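Local coordinates for protein oxidoreductase (Ralstonia eutropha, PDB 3HJ9) that binds flavin mononucleotide and is probably an oxidoreductase of the nitroreductase family, at residues L60-A73 against M167-L180. Numbering follows the deposited sequence.
Sequences LPLKQLSELLWAAA and MAENAYLYCASAGL
The ring of Tyr174 lies with one face against the backbone of helix 62-73: Glu67 C stands 4.2 Å above the ring plane over its centre, and Leu68 N is shifted toward the rim. Ala71 CB and Gln64 O approach obliquely, completing the hole into which Tyr174 fits as a knob. Chi1 of 177° swings Tyr174 CG away from the backbone N and carries the ring across to Glu67, where Tyr174 OH donates to the anti lone pair of Glu67 OE1 at 2.9 Å. Carboxylate and ring planes stand 81° apart. The other oxygen, Glu67 OE2, forms a salt bridge with Lys63 NZ, so both ends of the carboxylate are engaged.

Toward the C-terminal end of helix 62-73, the side-chain amide of Asn170 gives a rather bent hydrogen bond, 3.0 Å from Asn170 ND2 to Ala71 O, an oxygen also hydrogen-bonded to Thr84 OG1, which pairs with Trp70 O too. Ala72 and Met167 make the closest backbone approach here. One turn before Tyr174, Ala171 CB rests 3.8 Å from Leu68 CD1, and Ile211 of strand 203-212 touches Leu68. At the far end, Leu60 CD2 meets Leu180 CD1 at 3.8 Å.

The axes of segments 62-73 and 167-177 pass 7.4 Å apart at 144°, a roughly antiparallel, alanine-lined helix pair against the central antiparallel sheet of the nitroreductase alpha/beta fold, with the side chain of Met167 about 8 Å from bound flavin mononucleotide.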
loop_
_atom_site.group_PDB
_atom_site.type_symbol
_atom_site.label_atom_id
_atom_site.label_comp_id
_atom_site.label_asym_id
_atom_site.label_seq_id
_atom_site.Cartn_x
_atom_site.Cartn_y
_atom_site.Cartn_z
ATOM N N LEU A 60 -15.610 -15.462 8.368
ATOM C CA LEU A 60 -15.706 -15.322 6.914
ATOM C C LEU A 60 -15.896 -16.749 6.359
ATOM O O LEU A 60 -15.281 -17.700 6.877
ATOM C CB LEU A 60 -14.443 -14.703 6.297
ATOM C CG LEU A 60 -14.198 -13.194 6.393
ATOM C CD1 LEU A 60 -14.244 -12.697 7.792
ATOM C CD2 LEU A 60 -12.877 -12.843 5.755
ATOM N N PRO A 61 -16.747 -16.915 5.322
ATOM C CA PRO A 61 -16.794 -18.233 4.686
ATOM C C PRO A 61 -15.441 -18.518 4.036
ATOM O O PRO A 61 -14.676 -17.576 3.727
ATOM C CB PRO A 61 -17.909 -18.111 3.636
ATOM C CG PRO A 61 -18.277 -16.671 3.567
ATOM C CD PRO A 61 -17.719 -15.970 4.751
ATOM N N LEU A 62 -15.155 -19.794 3.825
ATOM C CA LEU A 62 -13.871 -20.218 3.262
ATOM C C LEU A 62 -13.549 -19.525 1.932
ATOM O O LEU A 62 -12.393 -19.172 1.699
ATOM C CB LEU A 62 -13.820 -21.746 3.112
ATOM C CG LEU A 62 -12.462 -22.397 2.867
ATOM C CD1 LEU A 62 -11.510 -22.173 4.042
ATOM C CD2 LEU A 62 -12.699 -23.890 2.633
ATOM N N LYS A 63 -14.566 -19.308 1.092
ATOM C CA LYS A 63 -14.400 -18.593 -0.192
ATOM C C LYS A 63 -13.846 -17.184 0.015
ATOM O O LYS A 63 -12.966 -16.758 -0.726
ATOM C CB LYS A 63 -15.731 -18.508 -0.970
ATOM C CG LYS A 63 -15.645 -17.893 -2.416
ATOM C CD LYS A 63 -17.045 -17.827 -3.079
ATOM C CE LYS A 63 -17.053 -17.187 -4.484
ATOM N NZ LYS A 63 -16.510 -15.799 -4.522
ATOM N N GLN A 64 -14.372 -16.471 1.012
ATOM C CA GLN A 64 -13.929 -15.125 1.316
ATOM C C GLN A 64 -12.552 -15.122 1.948
ATOM O O GLN A 64 -11.739 -14.281 1.585
ATOM C CB GLN A 64 -14.913 -14.344 2.174
ATOM C CG GLN A 64 -16.143 -13.867 1.416
ATOM C CD GLN A 64 -16.999 -12.900 2.229
ATOM O OE1 GLN A 64 -16.862 -12.804 3.456
ATOM N NE2 GLN A 64 -17.905 -12.190 1.546
ATOM N N LEU A 65 -12.280 -16.037 2.886
ATOM C CA LEU A 65 -10.917 -16.120 3.454
ATOM C C LEU A 65 -9.887 -16.324 2.331
ATOM O O LEU A 65 -8.846 -15.667 2.296
ATOM C CB LEU A 65 -10.821 -17.248 4.464
ATOM C CG LEU A 65 -9.505 -17.469 5.214
ATOM C CD1 LEU A 65 -9.049 -16.197 5.949
ATOM C CD2 LEU A 65 -9.692 -18.682 6.167
ATOM N N SER A 66 -10.223 -17.202 1.395
ATOM C CA SER A 66 -9.365 -17.513 0.253
ATOM C C SER A 66 -9.076 -16.311 -0.622
ATOM O O SER A 66 -7.914 -16.014 -0.904
ATOM C CB SER A 66 -10.007 -18.613 -0.594
ATOM O OG SER A 66 -9.330 -18.799 -1.824
ATOM N N GLU A 67 -10.136 -15.634 -1.057
ATOM C CA GLU A 67 -10.001 -14.464 -1.923
ATOM C C GLU A 67 -9.253 -13.285 -1.259
ATOM O O GLU A 67 -8.450 -12.638 -1.903
ATOM C CB GLU A 67 -11.362 -14.053 -2.500
ATOM C CG GLU A 67 -11.930 -15.096 -3.460
ATOM C CD GLU A 67 -13.279 -14.736 -4.027
ATOM O OE1 GLU A 67 -13.968 -13.862 -3.452
ATOM O OE2 GLU A 67 -13.647 -15.325 -5.066
ATOM N N LEU A 68 -9.490 -13.073 0.025
ATOM C CA LEU A 68 -8.815 -12.042 0.840
ATOM C C LEU A 68 -7.307 -12.283 0.875
ATOM O O LEU A 68 -6.490 -11.353 0.602
ATOM C CB LEU A 68 -9.346 -12.081 2.296
ATOM C CG LEU A 68 -8.642 -11.242 3.368
ATOM C CD1 LEU A 68 -8.765 -9.724 3.041
ATOM C CD2 LEU A 68 -9.181 -11.601 4.776
ATOM N N LEU A 69 -6.946 -13.519 1.234
ATOM C CA LEU A 69 -5.546 -13.915 1.294
ATOM C C LEU A 69 -4.890 -13.797 -0.087
ATOM O O LEU A 69 -3.814 -13.275 -0.164
ATOM C CB LEU A 69 -5.354 -15.312 1.912
ATOM C CG LEU A 69 -5.633 -15.359 3.422
ATOM C CD1 LEU A 69 -5.705 -16.785 3.877
ATOM C CD2 LEU A 69 -4.576 -14.603 4.230
ATOM N N TRP A 70 -5.565 -14.264 -1.141
ATOM C CA TRP A 70 -5.052 -14.135 -2.512
ATOM C C TRP A 70 -4.892 -12.645 -2.924
ATOM O O TRP A 70 -3.879 -12.280 -3.556
ATOM C CB TRP A 70 -5.927 -14.893 -3.495
ATOM C CG TRP A 70 -5.399 -14.808 -4.865
ATOM C CD1 TRP A 70 -4.429 -15.576 -5.425
ATOM C CD2 TRP A 70 -5.797 -13.869 -5.848
ATOM N NE1 TRP A 70 -4.180 -15.163 -6.711
ATOM C CE2 TRP A 70 -5.009 -14.109 -6.997
ATOM C CE3 TRP A 70 -6.744 -12.834 -5.867
ATOM C CZ2 TRP A 70 -5.147 -13.367 -8.167
ATOM C CZ3 TRP A 70 -6.891 -12.087 -7.043
ATOM C CH2 TRP A 70 -6.102 -12.369 -8.180
ATOM N N ALA A 71 -5.909 -11.828 -2.620
ATOM C CA ALA A 71 -5.876 -10.392 -2.886
ATOM C C ALA A 71 -4.621 -9.805 -2.226
ATOM O O ALA A 71 -3.779 -9.211 -2.926
ATOM C CB ALA A 71 -7.167 -9.677 -2.397
ATOM N N ALA A 72 -4.424 -10.108 -0.940
ATOM C CA ALA A 72 -3.266 -9.561 -0.183
ATOM C C ALA A 72 -1.893 -10.080 -0.607
ATOM O O ALA A 72 -0.952 -9.273 -0.799
ATOM C CB ALA A 72 -3.457 -9.761 1.328
ATOM N N ALA A 73 -1.776 -11.396 -0.834
ATOM C CA ALA A 73 -0.452 -12.036 -1.013
ATOM C C ALA A 73 -0.317 -13.091 -2.102
ATOM O O ALA A 73 0.736 -13.709 -2.190
ATOM C CB ALA A 73 -0.091 -12.699 0.330
HETATM N N MSE A 167 -0.040 -4.496 0.178
HETATM C CA MSE A 167 -0.742 -5.758 0.401
HETATM C C MSE A 167 -1.973 -5.535 1.260
HETATM O O MSE A 167 -3.060 -6.085 0.978
HETATM C CB MSE A 167 0.177 -6.782 1.059
HETATM C CG MSE A 167 1.337 -7.119 0.173
HETATM SE SE MSE A 167 2.773 -7.954 1.184
HETATM C CE MSE A 167 2.345 -9.787 0.910
ATOM N N ALA A 168 -1.809 -4.703 2.282
ATOM C CA ALA A 168 -2.952 -4.303 3.142
ATOM C C ALA A 168 -3.959 -3.505 2.300
ATOM O O ALA A 168 -5.161 -3.585 2.563
ATOM C CB ALA A 168 -2.481 -3.464 4.334
ATOM N N GLU A 169 -3.490 -2.752 1.277
ATOM C CA GLU A 169 -4.424 -1.990 0.425
ATOM C C GLU A 169 -5.252 -2.917 -0.472
ATOM O O GLU A 169 -6.450 -2.694 -0.653
ATOM C CB GLU A 169 -3.707 -0.910 -0.394
ATOM C CG GLU A 169 -4.625 0.022 -1.153
ATOM C CD GLU A 169 -5.563 0.856 -0.277
ATOM O OE1 GLU A 169 -5.487 0.775 0.974
ATOM O OE2 GLU A 169 -6.385 1.616 -0.862
ATOM N N ASN A 170 -4.613 -3.945 -1.042
ATOM C CA ASN A 170 -5.343 -4.964 -1.780
ATOM C C ASN A 170 -6.449 -5.562 -0.893
ATOM O O ASN A 170 -7.558 -5.782 -1.367
ATOM C CB ASN A 170 -4.434 -6.107 -2.252
ATOM C CG ASN A 170 -3.517 -5.716 -3.392
ATOM O OD1 ASN A 170 -3.609 -4.609 -3.927
ATOM N ND2 ASN A 170 -2.598 -6.627 -3.754
ATOM N N ALA A 171 -6.126 -5.826 0.373
ATOM C CA ALA A 171 -7.100 -6.414 1.349
ATOM C C ALA A 171 -8.265 -5.467 1.629
ATOM O O ALA A 171 -9.435 -5.906 1.717
ATOM C CB ALA A 171 -6.389 -6.832 2.677
ATOM N N TYR A 172 -7.949 -4.187 1.842
ATOM C CA TYR A 172 -8.984 -3.133 1.989
ATOM C C TYR A 172 -9.981 -3.088 0.846
ATOM O O TYR A 172 -11.194 -3.063 1.070
ATOM C CB TYR A 172 -8.360 -1.742 2.085
ATOM C CG TYR A 172 -8.126 -1.163 3.449
ATOM C CD1 TYR A 172 -9.195 -0.798 4.267
ATOM C CD2 TYR A 172 -6.826 -0.858 3.886
ATOM C CE1 TYR A 172 -8.960 -0.167 5.545
ATOM C CE2 TYR A 172 -6.601 -0.225 5.128
ATOM C CZ TYR A 172 -7.641 0.110 5.941
ATOM O OH TYR A 172 -7.358 0.732 7.135
ATOM N N LEU A 173 -9.438 -3.062 -0.371
ATOM C CA LEU A 173 -10.218 -3.021 -1.606
ATOM C C LEU A 173 -11.061 -4.296 -1.765
ATOM O O LEU A 173 -12.262 -4.207 -2.106
ATOM C CB LEU A 173 -9.321 -2.746 -2.843
ATOM C CG LEU A 173 -8.673 -1.343 -2.878
ATOM C CD1 LEU A 173 -7.609 -1.218 -3.975
ATOM C CD2 LEU A 173 -9.726 -0.209 -2.984
ATOM N N TYR A 174 -10.469 -5.458 -1.455
ATOM C CA TYR A 174 -11.237 -6.715 -1.455
ATOM C C TYR A 174 -12.404 -6.611 -0.447
ATOM O O TYR A 174 -13.555 -6.915 -0.794
ATOM C CB TYR A 174 -10.369 -7.972 -1.223
ATOM C CG TYR A 174 -11.245 -9.159 -1.174
ATOM C CD1 TYR A 174 -11.726 -9.747 -2.349
ATOM C CD2 TYR A 174 -11.728 -9.628 0.051
ATOM C CE1 TYR A 174 -12.636 -10.818 -2.290
ATOM C CE2 TYR A 174 -12.641 -10.693 0.115
ATOM C CZ TYR A 174 -13.073 -11.287 -1.046
ATOM O OH TYR A 174 -13.982 -12.314 -0.943
ATOM N N CYS A 175 -12.120 -6.123 0.756
ATOM C CA CYS A 175 -13.162 -5.989 1.781
ATOM C C CYS A 175 -14.323 -5.117 1.310
ATOM O O CYS A 175 -15.504 -5.494 1.493
ATOM C CB CYS A 175 -12.580 -5.510 3.108
ATOM S SG CYS A 175 -11.592 -6.817 3.855
ATOM N N ALA A 176 -13.982 -4.018 0.635
ATOM C CA ALA A 176 -14.967 -3.100 0.053
ATOM C C ALA A 176 -15.784 -3.811 -1.025
ATOM O O ALA A 176 -16.999 -3.650 -1.058
ATOM C CB ALA A 176 -14.297 -1.831 -0.517
ATOM N N SER A 177 -15.125 -4.587 -1.899
ATOM C CA SER A 177 -15.852 -5.356 -2.939
ATOM C C SER A 177 -16.815 -6.393 -2.363
ATOM O O SER A 177 -17.835 -6.624 -2.948
ATOM C CB SER A 177 -14.908 -6.118 -3.882
ATOM O OG SER A 177 -14.351 -7.281 -3.256
ATOM N N ALA A 178 -16.446 -7.029 -1.248
ATOM C CA ALA A 178 -17.208 -8.133 -0.612
ATOM C C ALA A 178 -18.106 -7.756 0.581
ATOM O O ALA A 178 -18.653 -8.657 1.249
ATOM C CB ALA A 178 -16.226 -9.223 -0.167
ATOM N N GLY A 179 -18.247 -6.466 0.875
ATOM C CA GLY A 179 -19.085 -6.029 1.994
ATOM C C GLY A 179 -18.519 -6.309 3.381
ATOM O O GLY A 179 -19.281 -6.499 4.332
ATOM N N LEU A 180 -17.194 -6.313 3.502
ATOM C CA LEU A 180 -16.517 -6.572 4.762
ATOM C C LEU A 180 -15.836 -5.285 5.252
ATOM O O LEU A 180 -15.506 -4.397 4.466
ATOM C CB LEU A 180 -15.449 -7.658 4.578
ATOM C CG LEU A 180 -15.860 -9.096 4.254
ATOM C CD1 LEU A 180 -14.619 -9.964 3.969
ATOM C CD2 LEU A 180 -16.681 -9.681 5.430
HETATM O O HOH W 1 -20.222 -10.540 3.454
#